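Local coordinates for protein short chain dehydrogenase (Rhodopseudomonas palustris, PDB 3H7A) that probably catalyses an NAD(P)-dependent oxidation or reduction, as short-chain dehydrogenases/reductases do, at residues 30-38 and 74-85. Sequence-based numbering, arbitrary orientation.
Sequences EGFTVFAGR and FLNAADAHAPLE
F35, on strand 33-38, sits against the 74-81 part of helix 68-81, whose axis runs nearly antiparallel to that of strand 33-38 (166°), the two axes coming within 9.4 Å, an example of how a Rossmann fold lays a helix over its parallel sheet. A78 lies over one face of the F35 ring, its CA in CH-pi contact 3.7 Å from the ring centroid, almost on the normal. The far edge of the ring meets the face of H81 in an offset edge-to-face pair, F35 CE1 standing 3.7 Å from H81 CG with the planes at 76°. With CG anti to the backbone N (chi1 -171°), the imidazole continues toward the strand, where its NE2 and T33 OG1 share a water. At the other end, F74 points its CZ at F35 O (3.3 Å), while G37, lacking a side chain, lets that ring lie close to the strand. With an alanine in place of F35, A78 would probably lose its aromatic cover and H81 its edge-on partner. Between strand and helix the contact is thus mainly apolar and aromatic, its polar link through water confined to the exposed H81 end.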
loop_
_atom_site.group_PDB
_atom_site.type_symbol
_atom_site.label_atom_id
_atom_site.label_comp_id
_atom_site.label_asym_id
_atom_site.label_seq_id
_atom_site.Cartn_x
_atom_site.Cartn_y
_atom_site.Cartn_z
ATOM N N GLU B 30 27.447 -21.321 6.132
ATOM C CA GLU B 30 26.705 -21.626 7.336
ATOM C C GLU B 30 26.393 -23.108 7.465
ATOM O O GLU B 30 25.614 -23.504 8.326
ATOM C CB GLU B 30 25.407 -20.815 7.384
ATOM C CG GLU B 30 25.609 -19.290 7.385
ATOM C CD GLU B 30 26.306 -18.757 8.639
ATOM O OE1 GLU B 30 26.286 -19.430 9.696
ATOM O OE2 GLU B 30 26.864 -17.644 8.567
ATOM N N GLY B 31 26.984 -23.926 6.601
ATOM C CA GLY B 31 26.943 -25.372 6.787
ATOM C C GLY B 31 25.895 -26.144 6.018
ATOM O O GLY B 31 25.720 -27.334 6.252
ATOM N N PHE B 32 25.192 -25.496 5.093
ATOM C CA PHE B 32 24.216 -26.218 4.280
ATOM C C PHE B 32 24.889 -26.763 3.023
ATOM O O PHE B 32 25.888 -26.203 2.570
ATOM C CB PHE B 32 23.085 -25.298 3.847
ATOM C CG PHE B 32 22.143 -24.900 4.946
ATOM C CD1 PHE B 32 21.050 -25.707 5.271
ATOM C CD2 PHE B 32 22.306 -23.694 5.613
ATOM C CE1 PHE B 32 20.151 -25.327 6.269
ATOM C CE2 PHE B 32 21.413 -23.298 6.625
ATOM C CZ PHE B 32 20.330 -24.115 6.943
ATOM N N THR B 33 24.351 -27.843 2.447
ATOM C CA THR B 33 24.739 -28.182 1.084
ATOM C C THR B 33 23.876 -27.357 0.143
ATOM O O THR B 33 22.663 -27.420 0.196
ATOM C CB THR B 33 24.580 -29.679 0.751
ATOM O OG1 THR B 33 25.443 -30.454 1.593
ATOM C CG2 THR B 33 24.934 -29.952 -0.711
ATOM N N VAL B 34 24.505 -26.583 -0.722
ATOM C CA VAL B 34 23.745 -25.767 -1.649
ATOM C C VAL B 34 23.587 -26.495 -2.977
ATOM O O VAL B 34 24.547 -26.999 -3.533
ATOM C CB VAL B 34 24.378 -24.360 -1.806
ATOM C CG1 VAL B 34 23.680 -23.551 -2.920
ATOM C CG2 VAL B 34 24.325 -23.609 -0.467
ATOM N N PHE B 35 22.348 -26.594 -3.432
ATOM C CA PHE B 35 22.030 -26.972 -4.792
ATOM C C PHE B 35 21.861 -25.689 -5.570
ATOM O O PHE B 35 20.936 -24.920 -5.327
ATOM C CB PHE B 35 20.767 -27.855 -4.832
ATOM C CG PHE B 35 21.074 -29.320 -4.675
ATOM C CD1 PHE B 35 21.636 -29.804 -3.487
ATOM C CD2 PHE B 35 20.871 -30.207 -5.733
ATOM C CE1 PHE B 35 21.973 -31.147 -3.344
ATOM C CE2 PHE B 35 21.194 -31.562 -5.599
ATOM C CZ PHE B 35 21.741 -32.029 -4.401
ATOM N N ALA B 36 22.787 -25.449 -6.484
ATOM C CA ALA B 36 22.832 -24.209 -7.213
ATOM C C ALA B 36 22.438 -24.492 -8.642
ATOM O O ALA B 36 22.991 -25.388 -9.278
ATOM C CB ALA B 36 24.242 -23.633 -7.145
ATOM N N GLY B 37 21.468 -23.741 -9.151
ATOM C CA GLY B 37 21.037 -23.889 -10.533
ATOM C C GLY B 37 21.132 -22.600 -11.326
ATOM O O GLY B 37 20.801 -21.528 -10.823
ATOM N N ARG B 38 21.633 -22.703 -12.554
ATOM C CA ARG B 38 21.555 -21.622 -13.540
ATOM C C ARG B 38 21.379 -22.286 -14.903
ATOM O O ARG B 38 21.558 -23.496 -15.004
ATOM C CB ARG B 38 22.799 -20.726 -13.488
ATOM C CG ARG B 38 24.066 -21.359 -14.018
ATOM C CD ARG B 38 25.244 -20.412 -13.942
ATOM N NE ARG B 38 25.181 -19.340 -14.931
ATOM C CZ ARG B 38 26.024 -18.311 -14.971
ATOM N NH1 ARG B 38 26.995 -18.191 -14.072
ATOM N NH2 ARG B 38 25.895 -17.394 -15.909
ATOM N N PHE B 74 15.055 -30.857 -9.967
ATOM C CA PHE B 74 16.067 -30.134 -9.178
ATOM C C PHE B 74 15.776 -30.164 -7.656
ATOM O O PHE B 74 16.674 -30.414 -6.838
ATOM C CB PHE B 74 16.164 -28.694 -9.716
ATOM C CG PHE B 74 17.173 -27.815 -9.013
ATOM C CD1 PHE B 74 18.510 -27.795 -9.422
ATOM C CD2 PHE B 74 16.776 -26.951 -7.986
ATOM C CE1 PHE B 74 19.427 -26.961 -8.798
ATOM C CE2 PHE B 74 17.692 -26.121 -7.352
ATOM C CZ PHE B 74 19.018 -26.120 -7.762
ATOM N N LEU B 75 14.516 -29.930 -7.289
ATOM C CA LEU B 75 14.111 -29.884 -5.889
ATOM C C LEU B 75 14.028 -31.262 -5.260
ATOM O O LEU B 75 14.462 -31.444 -4.119
ATOM C CB LEU B 75 12.783 -29.131 -5.737
ATOM C CG LEU B 75 12.855 -27.635 -6.074
ATOM C CD1 LEU B 75 11.485 -26.998 -6.110
ATOM C CD2 LEU B 75 13.755 -26.916 -5.101
ATOM N N ASN B 76 13.467 -32.222 -5.998
ATOM C CA ASN B 76 13.464 -33.622 -5.585
ATOM C C ASN B 76 14.886 -34.146 -5.354
ATOM O O ASN B 76 15.136 -34.835 -4.364
ATOM C CB ASN B 76 12.769 -34.491 -6.627
ATOM C CG ASN B 76 11.262 -34.412 -6.551
ATOM O OD1 ASN B 76 10.696 -33.934 -5.568
ATOM N ND2 ASN B 76 10.595 -34.889 -7.601
ATOM N N ALA B 77 15.803 -33.809 -6.263
ATOM C CA ALA B 77 17.228 -34.144 -6.126
ATOM C C ALA B 77 17.844 -33.547 -4.870
ATOM O O ALA B 77 18.578 -34.240 -4.154
ATOM C CB ALA B 77 18.005 -33.707 -7.360
ATOM N N ALA B 78 17.531 -32.276 -4.594
ATOM C CA ALA B 78 18.048 -31.592 -3.406
ATOM C C ALA B 78 17.534 -32.252 -2.148
ATOM O O ALA B 78 18.321 -32.571 -1.263
ATOM C CB ALA B 78 17.722 -30.092 -3.411
ATOM N N ASP B 79 16.229 -32.511 -2.087
ATOM C CA ASP B 79 15.648 -33.161 -0.920
ATOM C C ASP B 79 16.145 -34.605 -0.708
ATOM O O ASP B 79 16.244 -35.071 0.432
ATOM C CB ASP B 79 14.116 -33.142 -0.986
ATOM C CG ASP B 79 13.488 -33.505 0.339
ATOM O OD1 ASP B 79 13.698 -32.772 1.329
ATOM O OD2 ASP B 79 12.787 -34.528 0.404
ATOM N N ALA B 80 16.453 -35.302 -1.803
ATOM C CA ALA B 80 16.931 -36.685 -1.732
ATOM C C ALA B 80 18.334 -36.724 -1.131
ATOM O O ALA B 80 18.656 -37.627 -0.364
ATOM C CB ALA B 80 16.906 -37.342 -3.116
ATOM N N HIS B 81 19.140 -35.715 -1.460
ATOM C CA HIS B 81 20.497 -35.542 -0.925
ATOM C C HIS B 81 20.521 -35.384 0.606
ATOM O O HIS B 81 21.226 -36.125 1.318
ATOM C CB HIS B 81 21.115 -34.330 -1.596
ATOM C CG HIS B 81 22.567 -34.138 -1.316
ATOM N ND1 HIS B 81 23.546 -34.467 -2.228
ATOM C CD2 HIS B 81 23.209 -33.598 -0.254
ATOM C CE1 HIS B 81 24.730 -34.139 -1.741
ATOM N NE2 HIS B 81 24.554 -33.622 -0.537
ATOM N N ALA B 82 19.740 -34.419 1.090
ATOM C CA ALA B 82 19.527 -34.130 2.504
ATOM C C ALA B 82 18.245 -33.295 2.557
ATOM O O ALA B 82 17.940 -32.596 1.582
ATOM C CB ALA B 82 20.701 -33.333 3.051
ATOM N N PRO B 83 17.480 -33.372 3.667
ATOM C CA PRO B 83 16.229 -32.622 3.787
ATOM C C PRO B 83 16.323 -31.179 3.288
ATOM O O PRO B 83 17.191 -30.417 3.724
ATOM C CB PRO B 83 15.960 -32.650 5.289
ATOM C CG PRO B 83 16.520 -33.954 5.724
ATOM C CD PRO B 83 17.741 -34.172 4.884
ATOM N N LEU B 84 15.462 -30.844 2.332
ATOM C CA LEU B 84 15.377 -29.500 1.792
ATOM C C LEU B 84 14.818 -28.551 2.855
ATOM O O LEU B 84 13.661 -28.683 3.267
ATOM C CB LEU B 84 14.501 -29.489 0.530
ATOM C CG LEU B 84 14.309 -28.128 -0.150
ATOM C CD1 LEU B 84 15.586 -27.594 -0.728
ATOM C CD2 LEU B 84 13.277 -28.260 -1.229
ATOM N N GLU B 85 15.649 -27.608 3.301
ATOM C CA GLU B 85 15.262 -26.672 4.373
ATOM C C GLU B 85 15.016 -25.226 3.963
ATOM O O GLU B 85 14.271 -24.513 4.634
ATOM C CB GLU B 85 16.260 -26.713 5.522
ATOM C CG GLU B 85 15.788 -27.675 6.571
ATOM C CD GLU B 85 16.815 -28.001 7.606
ATOM O OE1 GLU B 85 17.638 -27.114 7.935
ATOM O OE2 GLU B 85 16.780 -29.157 8.096
HETATM O O HOH W 1 26.722 -32.901 0.795
#